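Local coordinates for succinate-semialdehyde dehydrogenase (Streptococcus pyogenes MGAS1882, PDB 4OGD), which probably oxidises succinic semialdehyde to succinate, using NADP+ as the cofactor, as a member of the aldehyde dehydrogenase family, at residues 25-33 and 193-201; 253-264 and 417-426. All coordinates share one frame; numbering follows the deposited sequence.

Interaction 1 of 2, residues 25-33 and 193-201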
loop_
_atom_site.group_PDB
_atom_site.type_symbol
_atom_site.label_atom_id
_atom_site.label_comp_id
_atom_site.label_asym_id
_atom_site.label_seq_id
_atom_site.Cartn_x
_atom_site.Cartn_y
_atom_site.Cartn_z
ATOM N N LEU A 25 12.877 -13.432 -20.730
ATOM C CA LEU A 25 12.246 -12.850 -19.546
ATOM C C LEU A 25 12.797 -13.458 -18.255
ATOM O O LEU A 25 13.108 -12.738 -17.297
ATOM C CB LEU A 25 10.727 -13.017 -19.634
ATOM C CG LEU A 25 9.905 -12.517 -18.449
ATOM C CD1 LEU A 25 10.153 -11.031 -18.195
ATOM C CD2 LEU A 25 8.426 -12.791 -18.703
ATOM N N ALA A 26 12.929 -14.781 -18.224
ATOM C CA ALA A 26 13.516 -15.438 -17.061
ATOM C C ALA A 26 14.931 -14.922 -16.813
ATOM O O ALA A 26 15.308 -14.632 -15.673
ATOM C CB ALA A 26 13.519 -16.960 -17.233
ATOM N N ASP A 27 15.710 -14.802 -17.883
ATOM C CA ASP A 27 17.076 -14.305 -17.762
ATOM C C ASP A 27 17.120 -12.892 -17.170
ATOM O O ASP A 27 17.951 -12.599 -16.305
ATOM C CB ASP A 27 17.803 -14.371 -19.108
ATOM C CG ASP A 27 18.025 -15.799 -19.580
ATOM O OD1 ASP A 27 17.871 -16.733 -18.766
ATOM O OD2 ASP A 27 18.367 -15.985 -20.766
ATOM N N VAL A 28 16.214 -12.033 -17.626
ATOM C CA VAL A 28 16.106 -10.672 -17.099
ATOM C C VAL A 28 15.740 -10.648 -15.616
ATOM O O VAL A 28 16.329 -9.889 -14.843
ATOM C CB VAL A 28 15.106 -9.824 -17.931
ATOM C CG1 VAL A 28 14.772 -8.521 -17.215
ATOM C CG2 VAL A 28 15.690 -9.527 -19.298
ATOM N N LEU A 29 14.785 -11.479 -15.205
ATOM C CA LEU A 29 14.418 -11.511 -13.790
ATOM C C LEU A 29 15.562 -12.002 -12.916
ATOM O O LEU A 29 15.793 -11.466 -11.827
ATOM C CB LEU A 29 13.160 -12.351 -13.555
ATOM C CG LEU A 29 11.875 -11.803 -14.183
ATOM C CD1 LEU A 29 10.703 -12.711 -13.840
ATOM C CD2 LEU A 29 11.593 -10.376 -13.718
ATOM N N GLU A 30 16.292 -13.012 -13.385
ATOM C CA GLU A 30 17.423 -13.509 -12.610
ATOM C C GLU A 30 18.504 -12.441 -12.476
ATOM O O GLU A 30 19.040 -12.227 -11.389
ATOM C CB GLU A 30 17.996 -14.794 -13.214
ATOM C CG GLU A 30 19.119 -15.418 -12.378
ATOM C CD GLU A 30 18.665 -15.948 -11.017
ATOM O OE1 GLU A 30 17.458 -15.868 -10.661
ATOM O OE2 GLU A 30 19.536 -16.463 -10.285
ATOM N N ARG A 31 18.804 -11.757 -13.577
ATOM C CA ARG A 31 19.811 -10.700 -13.553
ATOM C C ARG A 31 19.402 -9.607 -12.579
ATOM O O ARG A 31 20.223 -9.090 -11.828
ATOM C CB ARG A 31 20.009 -10.098 -14.948
ATOM C CG ARG A 31 21.037 -8.971 -14.985
ATOM C CD ARG A 31 21.203 -8.422 -16.395
ATOM N NE ARG A 31 19.996 -7.753 -16.879
ATOM C CZ ARG A 31 19.854 -7.270 -18.110
ATOM N NH1 ARG A 31 20.842 -7.392 -18.991
ATOM N NH2 ARG A 31 18.722 -6.673 -18.477
ATOM N N ALA A 32 18.119 -9.267 -12.587
ATOM C CA ALA A 32 17.616 -8.219 -11.709
ATOM C C ALA A 32 17.694 -8.647 -10.241
ATOM O O ALA A 32 18.067 -7.854 -9.371
ATOM C CB ALA A 32 16.187 -7.834 -12.098
ATOM N N HIS A 33 17.346 -9.901 -9.965
ATOM C CA HIS A 33 17.408 -10.426 -8.605
ATOM C C HIS A 33 18.847 -10.429 -8.096
ATOM O O HIS A 33 19.120 -10.038 -6.955
ATOM C CB HIS A 33 16.814 -11.836 -8.543
ATOM C CG HIS A 33 16.915 -12.478 -7.193
ATOM N ND1 HIS A 33 16.243 -12.003 -6.087
ATOM C CD2 HIS A 33 17.615 -13.559 -6.773
ATOM C CE1 HIS A 33 16.526 -12.762 -5.043
ATOM N NE2 HIS A 33 17.359 -13.711 -5.430
ATOM N N GLN A 193 2.941 -13.739 -15.173
ATOM C CA GLN A 193 4.056 -14.546 -14.698
ATOM C C GLN A 193 5.059 -13.708 -13.912
ATOM O O GLN A 193 5.591 -14.157 -12.897
ATOM C CB GLN A 193 4.767 -15.215 -15.872
ATOM C CG GLN A 193 3.929 -16.226 -16.629
ATOM C CD GLN A 193 4.639 -16.724 -17.876
ATOM O OE1 GLN A 193 4.225 -16.435 -19.000
ATOM N NE2 GLN A 193 5.726 -17.463 -17.684
ATOM N N VAL A 194 5.317 -12.493 -14.385
ATOM C CA VAL A 194 6.228 -11.588 -13.688
ATOM C C VAL A 194 5.695 -11.292 -12.281
ATOM O O VAL A 194 6.431 -11.352 -11.300
ATOM C CB VAL A 194 6.476 -10.284 -14.492
ATOM C CG1 VAL A 194 7.269 -9.273 -13.667
ATOM C CG2 VAL A 194 7.227 -10.601 -15.791
ATOM N N ILE A 195 4.399 -11.020 -12.186
ATOM C CA ILE A 195 3.788 -10.687 -10.900
ATOM C C ILE A 195 3.836 -11.871 -9.932
ATOM O O ILE A 195 4.003 -11.694 -8.723
ATOM C CB ILE A 195 2.348 -10.184 -11.096
ATOM C CG1 ILE A 195 2.366 -8.903 -11.933
ATOM C CG2 ILE A 195 1.678 -9.903 -9.744
ATOM C CD1 ILE A 195 0.980 -8.325 -12.270
ATOM N N ALA A 196 3.729 -13.082 -10.471
ATOM C CA ALA A 196 3.749 -14.284 -9.645
ATOM C C ALA A 196 5.162 -14.753 -9.302
ATOM O O ALA A 196 5.338 -15.696 -8.538
ATOM C CB ALA A 196 2.981 -15.402 -10.336
ATOM N N ASP A 197 6.171 -14.108 -9.875
ATOM C CA ASP A 197 7.544 -14.557 -9.680
ATOM C C ASP A 197 8.045 -14.071 -8.330
ATOM O O ASP A 197 7.886 -12.897 -8.001
ATOM C CB ASP A 197 8.440 -14.013 -10.797
ATOM C CG ASP A 197 9.817 -14.644 -10.795
ATOM O OD1 ASP A 197 10.668 -14.234 -9.976
ATOM O OD2 ASP A 197 10.047 -15.565 -11.604
ATOM N N LYS A 198 8.654 -14.958 -7.547
ATOM C CA LYS A 198 9.061 -14.587 -6.193
ATOM C C LYS A 198 10.197 -13.567 -6.136
ATOM O O LYS A 198 10.448 -12.981 -5.087
ATOM C CB LYS A 198 9.398 -15.825 -5.355
ATOM C CG LYS A 198 10.618 -16.581 -5.812
ATOM C CD LYS A 198 10.770 -17.831 -4.972
ATOM C CE LYS A 198 12.110 -18.497 -5.188
ATOM N NZ LYS A 198 12.269 -19.623 -4.224
ATOM N N ARG A 199 10.879 -13.347 -7.257
ATOM C CA ARG A 199 11.934 -12.341 -7.301
ATOM C C ARG A 199 11.336 -10.943 -7.390
ATOM O O ARG A 199 11.991 -9.956 -7.059
ATOM C CB ARG A 199 12.879 -12.599 -8.476
ATOM C CG ARG A 199 13.725 -13.854 -8.292
ATOM C CD ARG A 199 14.373 -14.315 -9.599
ATOM N NE ARG A 199 13.381 -14.800 -10.556
ATOM C CZ ARG A 199 13.667 -15.518 -11.641
ATOM N NH1 ARG A 199 14.924 -15.854 -11.910
ATOM N NH2 ARG A 199 12.691 -15.909 -12.456
ATOM N N VAL A 200 10.083 -10.874 -7.828
ATOM C CA VAL A 200 9.365 -9.608 -7.944
ATOM C C VAL A 200 8.587 -9.322 -6.657
ATOM O O VAL A 200 7.825 -10.170 -6.173
ATOM C CB VAL A 200 8.457 -9.611 -9.187
ATOM C CG1 VAL A 200 7.600 -8.366 -9.240
ATOM C CG2 VAL A 200 9.331 -9.737 -10.445
ATOM N N VAL A 201 8.802 -8.139 -6.087
ATOM C CA VAL A 201 8.328 -7.861 -4.733
ATOM C C VAL A 201 7.364 -6.686 -4.633
ATOM O O VAL A 201 6.984 -6.272 -3.536
ATOM C CB VAL A 201 9.512 -7.604 -3.774
ATOM C CG1 VAL A 201 10.474 -8.792 -3.800
ATOM C CG2 VAL A 201 10.238 -6.310 -4.142
HETATM O O HOH W 1 15.612 -17.660 -14.138
HETATM O O HOH W 2 14.417 -9.939 -5.705
#

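Interaction 2 of 2, residues 253-264 and 417-426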
loop_
_atom_site.group_PDB
_atom_site.type_symbol
_atom_site.label_atom_id
_atom_site.label_comp_id
_atom_site.label_asym_id
_atom_site.label_seq_id
_atom_site.Cartn_x
_atom_site.Cartn_y
_atom_site.Cartn_z
ATOM N N PHE A 253 -4.319 25.703 -21.110
ATOM C CA PHE A 253 -3.493 24.671 -20.495
ATOM C C PHE A 253 -4.341 23.678 -19.708
ATOM O O PHE A 253 -4.149 22.461 -19.814
ATOM C CB PHE A 253 -2.454 25.287 -19.557
ATOM C CG PHE A 253 -1.825 24.290 -18.626
ATOM C CD1 PHE A 253 -0.788 23.478 -19.059
ATOM C CD2 PHE A 253 -2.287 24.144 -17.324
ATOM C CE1 PHE A 253 -0.218 22.541 -18.209
ATOM C CE2 PHE A 253 -1.727 23.208 -16.473
ATOM C CZ PHE A 253 -0.694 22.410 -16.910
ATOM N N SER A 254 -5.277 24.196 -18.924
ATOM C CA SER A 254 -5.991 23.342 -17.973
ATOM C C SER A 254 -6.753 22.192 -18.600
ATOM O O SER A 254 -6.852 21.129 -17.989
ATOM C CB SER A 254 -6.913 24.168 -17.075
ATOM O OG SER A 254 -6.130 24.999 -16.233
ATOM N N ARG A 255 -7.286 22.388 -19.804
ATOM C CA ARG A 255 -8.040 21.317 -20.458
ATOM C C ARG A 255 -7.407 20.776 -21.739
ATOM O O ARG A 255 -7.647 19.625 -22.109
ATOM C CB ARG A 255 -9.498 21.729 -20.721
ATOM C CG ARG A 255 -10.403 20.563 -21.160
ATOM C CD ARG A 255 -10.283 19.371 -20.206
ATOM N NE ARG A 255 -11.233 18.312 -20.535
ATOM C CZ ARG A 255 -10.915 17.032 -20.695
ATOM N NH1 ARG A 255 -9.657 16.630 -20.546
ATOM N NH2 ARG A 255 -11.858 16.145 -21.000
ATOM N N LEU A 256 -6.594 21.592 -22.412
ATOM C CA LEU A 256 -6.087 21.229 -23.733
ATOM C C LEU A 256 -4.609 20.829 -23.801
ATOM O O LEU A 256 -4.145 20.359 -24.834
ATOM C CB LEU A 256 -6.389 22.339 -24.748
ATOM C CG LEU A 256 -7.877 22.655 -24.919
ATOM C CD1 LEU A 256 -8.050 23.745 -25.947
ATOM C CD2 LEU A 256 -8.635 21.419 -25.358
ATOM N N TYR A 257 -3.879 21.002 -22.707
ATOM C CA TYR A 257 -2.512 20.491 -22.639
ATOM C C TYR A 257 -2.540 18.984 -22.876
ATOM O O TYR A 257 -3.405 18.277 -22.334
ATOM C CB TYR A 257 -1.911 20.819 -21.276
ATOM C CG TYR A 257 -0.561 20.205 -21.014
ATOM C CD1 TYR A 257 -0.459 18.965 -20.395
ATOM C CD2 TYR A 257 0.606 20.876 -21.350
ATOM C CE1 TYR A 257 0.755 18.396 -20.141
ATOM C CE2 TYR A 257 1.847 20.307 -21.091
ATOM C CZ TYR A 257 1.905 19.064 -20.488
ATOM O OH TYR A 257 3.109 18.456 -20.219
ATOM N N ASN A 258 -1.613 18.500 -23.700
ATOM C CA ASN A 258 -1.546 17.087 -24.089
ATOM C C ASN A 258 -2.861 16.608 -24.703
ATOM O O ASN A 258 -3.252 15.450 -24.543
ATOM C CB ASN A 258 -1.115 16.200 -22.905
ATOM C CG ASN A 258 -0.418 14.913 -23.346
ATOM O OD1 ASN A 258 0.119 14.816 -24.452
ATOM N ND2 ASN A 258 -0.405 13.920 -22.459
ATOM N N ALA A 259 -3.536 17.533 -25.392
ATOM C CA ALA A 259 -4.847 17.305 -26.003
ATOM C C ALA A 259 -5.873 16.743 -25.025
ATOM O O ALA A 259 -6.786 16.014 -25.415
ATOM C CB ALA A 259 -4.724 16.406 -27.260
ATOM N N GLY A 260 -5.721 17.091 -23.751
ATOM C CA GLY A 260 -6.667 16.669 -22.729
ATOM C C GLY A 260 -6.426 15.269 -22.202
ATOM O O GLY A 260 -7.177 14.792 -21.351
ATOM N N GLN A 261 -5.369 14.621 -22.690
ATOM C CA GLN A 261 -5.071 13.239 -22.333
ATOM C C GLN A 261 -4.236 13.189 -21.056
ATOM O O GLN A 261 -3.120 12.666 -21.043
ATOM C CB GLN A 261 -4.328 12.568 -23.485
ATOM C CG GLN A 261 -5.067 12.673 -24.824
ATOM C CD GLN A 261 -4.233 12.142 -25.974
ATOM O OE1 GLN A 261 -4.532 11.087 -26.543
ATOM N NE2 GLN A 261 -3.171 12.866 -26.318
ATOM N N VAL A 262 -4.782 13.747 -19.979
ATOM C CA VAL A 262 -4.019 13.927 -18.749
ATOM C C VAL A 262 -4.923 13.503 -17.613
ATOM O O VAL A 262 -6.080 13.933 -17.550
ATOM C CB VAL A 262 -3.599 15.405 -18.567
ATOM C CG1 VAL A 262 -2.779 15.595 -17.295
ATOM C CG2 VAL A 262 -2.790 15.878 -19.760
ATOM N N CYS A 263 -4.425 12.636 -16.736
ATOM C CA CYS A 263 -5.241 12.178 -15.619
ATOM C C CYS A 263 -5.690 13.348 -14.738
ATOM O O CYS A 263 -6.781 13.311 -14.163
ATOM C CB CYS A 263 -4.483 11.133 -14.800
ATOM S SG CYS A 263 -2.862 11.666 -14.262
ATOM N N THR A 264 -4.859 14.391 -14.662
ATOM C CA THR A 264 -5.182 15.603 -13.911
ATOM C C THR A 264 -5.641 16.764 -14.810
ATOM O O THR A 264 -5.521 17.941 -14.440
ATOM C CB THR A 264 -3.984 16.080 -13.049
ATOM O OG1 THR A 264 -2.796 16.102 -13.850
ATOM C CG2 THR A 264 -3.772 15.155 -11.855
ATOM N N GLY A 417 -4.127 25.334 -13.107
ATOM C CA GLY A 417 -4.323 23.945 -13.477
ATOM C C GLY A 417 -3.272 23.087 -12.797
ATOM O O GLY A 417 -2.507 23.577 -11.963
ATOM N N TRP A 418 -3.205 21.813 -13.155
ATOM C CA TRP A 418 -2.258 20.920 -12.486
ATOM C C TRP A 418 -0.813 21.306 -12.758
ATOM O O TRP A 418 -0.496 21.945 -13.764
ATOM C CB TRP A 418 -2.477 19.467 -12.917
ATOM C CG TRP A 418 -1.881 19.165 -14.249
ATOM C CD1 TRP A 418 -2.347 19.581 -15.459
ATOM C CD2 TRP A 418 -0.697 18.390 -14.518
ATOM N NE1 TRP A 418 -1.537 19.114 -16.463
ATOM C CE2 TRP A 418 -0.517 18.382 -15.916
ATOM C CE3 TRP A 418 0.217 17.702 -13.714
ATOM C CZ2 TRP A 418 0.545 17.712 -16.531
ATOM C CZ3 TRP A 418 1.268 17.029 -14.325
ATOM C CH2 TRP A 418 1.427 17.048 -15.722
ATOM N N THR A 419 0.058 20.934 -11.833
ATOM C CA THR A 419 1.470 20.843 -12.146
ATOM C C THR A 419 2.062 19.744 -11.299
ATOM O O THR A 419 1.415 19.227 -10.385
ATOM C CB THR A 419 2.215 22.138 -11.885
ATOM O OG1 THR A 419 3.527 22.034 -12.449
ATOM C CG2 THR A 419 2.328 22.386 -10.395
ATOM N N SER A 420 3.291 19.376 -11.615
ATOM C CA SER A 420 3.999 18.380 -10.839
ATOM C C SER A 420 5.431 18.857 -10.704
ATOM O O SER A 420 5.990 19.408 -11.654
ATOM C CB SER A 420 3.957 17.028 -11.555
ATOM O OG SER A 420 4.737 16.065 -10.860
ATOM N N LEU A 421 6.006 18.666 -9.517
ATOM C CA LEU A 421 7.385 19.027 -9.230
ATOM C C LEU A 421 7.937 17.898 -8.371
ATOM O O LEU A 421 7.171 17.207 -7.692
ATOM C CB LEU A 421 7.445 20.345 -8.466
ATOM C CG LEU A 421 7.000 21.589 -9.241
ATOM C CD1 LEU A 421 6.811 22.751 -8.279
ATOM C CD2 LEU A 421 8.035 21.922 -10.309
ATOM N N PRO A 422 9.263 17.693 -8.390
ATOM C CA PRO A 422 9.812 16.528 -7.686
ATOM C C PRO A 422 9.471 16.504 -6.203
ATOM O O PRO A 422 9.340 15.416 -5.625
ATOM C CB PRO A 422 11.319 16.694 -7.876
ATOM C CG PRO A 422 11.439 17.438 -9.182
ATOM C CD PRO A 422 10.294 18.413 -9.160
ATOM N N GLU A 423 9.299 17.683 -5.606
ATOM C CA GLU A 423 9.086 17.797 -4.166
ATOM C C GLU A 423 7.618 17.695 -3.725
ATOM O O GLU A 423 7.319 17.743 -2.526
ATOM C CB GLU A 423 9.685 19.113 -3.661
ATOM C CG GLU A 423 8.961 20.350 -4.183
ATOM C CD GLU A 423 9.587 20.947 -5.431
ATOM O OE1 GLU A 423 10.243 20.220 -6.216
ATOM O OE2 GLU A 423 9.415 22.167 -5.630
ATOM N N LEU A 424 6.708 17.548 -4.685
ATOM C CA LEU A 424 5.273 17.511 -4.373
ATOM C C LEU A 424 4.698 16.102 -4.552
ATOM O O LEU A 424 4.864 15.496 -5.618
ATOM C CB LEU A 424 4.512 18.483 -5.285
ATOM C CG LEU A 424 4.912 19.961 -5.263
ATOM C CD1 LEU A 424 4.040 20.789 -6.222
ATOM C CD2 LEU A 424 4.838 20.516 -3.846
ATOM N N PRO A 425 3.998 15.580 -3.525
ATOM C CA PRO A 425 3.418 14.238 -3.662
ATOM C C PRO A 425 2.273 14.220 -4.660
ATOM O O PRO A 425 1.483 15.179 -4.733
ATOM C CB PRO A 425 2.913 13.921 -2.254
ATOM C CG PRO A 425 2.683 15.262 -1.611
ATOM C CD PRO A 425 3.710 16.192 -2.215
ATOM N N PHE A 426 2.195 13.137 -5.425
ATOM C CA PHE A 426 1.215 13.014 -6.497
ATOM C C PHE A 426 0.450 11.711 -6.343
ATOM O O PHE A 426 1.045 10.638 -6.358
ATOM C CB PHE A 426 1.933 13.047 -7.850
ATOM C CG PHE A 426 1.019 13.204 -9.045
ATOM C CD1 PHE A 426 0.168 12.176 -9.438
ATOM C CD2 PHE A 426 1.058 14.361 -9.811
ATOM C CE1 PHE A 426 -0.658 12.313 -10.545
ATOM C CE2 PHE A 426 0.242 14.508 -10.924
ATOM C CZ PHE A 426 -0.617 13.482 -11.292
HETATM O O HOH W 3 -5.279 20.714 -15.146
#

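Interaction 1 of 2, residues 25-33 and 193-201
R199 crosses E30 and H33 at about a right angle, its guanidinium held between two carboxylates: E30 on the facing helix and D197 two residues back in its own segment. D197 is gripped side-on, both of its oxygens being met on their syn sides. NE of R199 makes a nearly straight bond to OD1 of D197 (2.8 Å), and NH2 of R199 makes a second to OD2 of D197 (2.8 Å). From helix 22-41 OE1 of E30 takes NH1 of R199 at 2.8 Å, on the anti side and along a more bent path (147°). The E30 carboxylate is turned 56° from the guanidinium, yet all three acceptor oxygens lie close to the guanidinium plane, which fixes its rotation; two acids so near would be expected to stabilise its positive charge. L29 lies over one face, with its CB 3.7 Å from CZ of R199.

OD1 of D197 also accepts the backbone N of R199, forming an Asx turn within the type I turn D197-V200. This turn leads from helix 188-196 into strand 200-206 of the Rossmann-type sheet, and helix 22-41 packs against this connection.

The aliphatic part of R199 covers a face of the H33 imidazole, its CG 4.0 Å from the ring centroid in a CH-pi contact. With CG of H33 anti to the backbone N (chi1 177°), the ring turns a face to this methylene, and a water in the ring plane links ND1 of H33 to O of R199. Deeper in, CD2 of L29 meets CG2 of V200 at 4.0 Å. One turn earlier on the helix, both methyls of L25 straddle CG2 of V194, CD1 of L25 lying 3.8 Å from it.

Interaction 2 of 2, residues 253-264 and 417-426
W418 inserts its indole between the end of helix 244-256 and the loop that follows, where G260-Q261-V262-C263 fits the cysteine signature of the aldehyde dehydrogenase family; C263 is probably the catalytic nucleophile, as in relatives. The packing is tightest around this ring. CG of W418 stands between the backbone N and the carbonyl carbon (chi1 79°), which turns one indole face to V262 and T264. OG1 of T264 lies over that face, 3.2 Å from CD2 of W418. CG1 of V262 sits over the same face in a CH-pi contact, 4.1 Å from the centroid of the five-membered ring. The F253 ring and the five-membered ring of W418 are almost parallel, 17° apart, but slid past each other with little overlap; CZ of F253 comes within 3.4 Å of NE1 of W418. Y257 completes the aromatic cluster as an offset edge-to-face partner: the edge of W418 points toward its face with the planes at 64°. The backbone joins in as well, for O of W418 meets the rim of the F253 ring, and G417, lacking a side chain, brings its CA to 3.5 Å from OG of S254, a hydroxyl already bonded to O of V250.

Toward the partly exposed C263 the contact is looser. F426 comes from the opposite direction to T264 and touches CG2 of T264 with CZ at 3.6 Å. SG of C263 lies at the edge of the same phenyl ring, 4.1 Å from CZ of F426, while R140 makes a cation-pi contact with that ring. Between these two ends, the loop from T419 to P425 swings away and packs partly on Y453 and L108 of the second subunit. Back at the tight end, the backbone N of W418 donates to a water that lies 2.9 Å from O of T264.

How the interactions relate
Interactions 1 and 2 lie in different parts of one aldehyde dehydrogenase chain, their centres 33 Å apart and their nearest atoms about 18 Å apart, so they do not touch. Interaction 1 is peripheral, about 25 Å from the centre of the chain, beside strand 200-206 of the Rossmann-type sheet; interaction 2 is central, about 8 Å from it. A strand connects the two regions: V124, at the start of strand 124-128, is bonded through its backbone to R199 and V201, and beyond the strand N132 bonds to N258 and Q261 of interaction 2. By its family signature, interaction 2 probably borders the active site, whereas interaction 1 is structural packing that would lie well away from it.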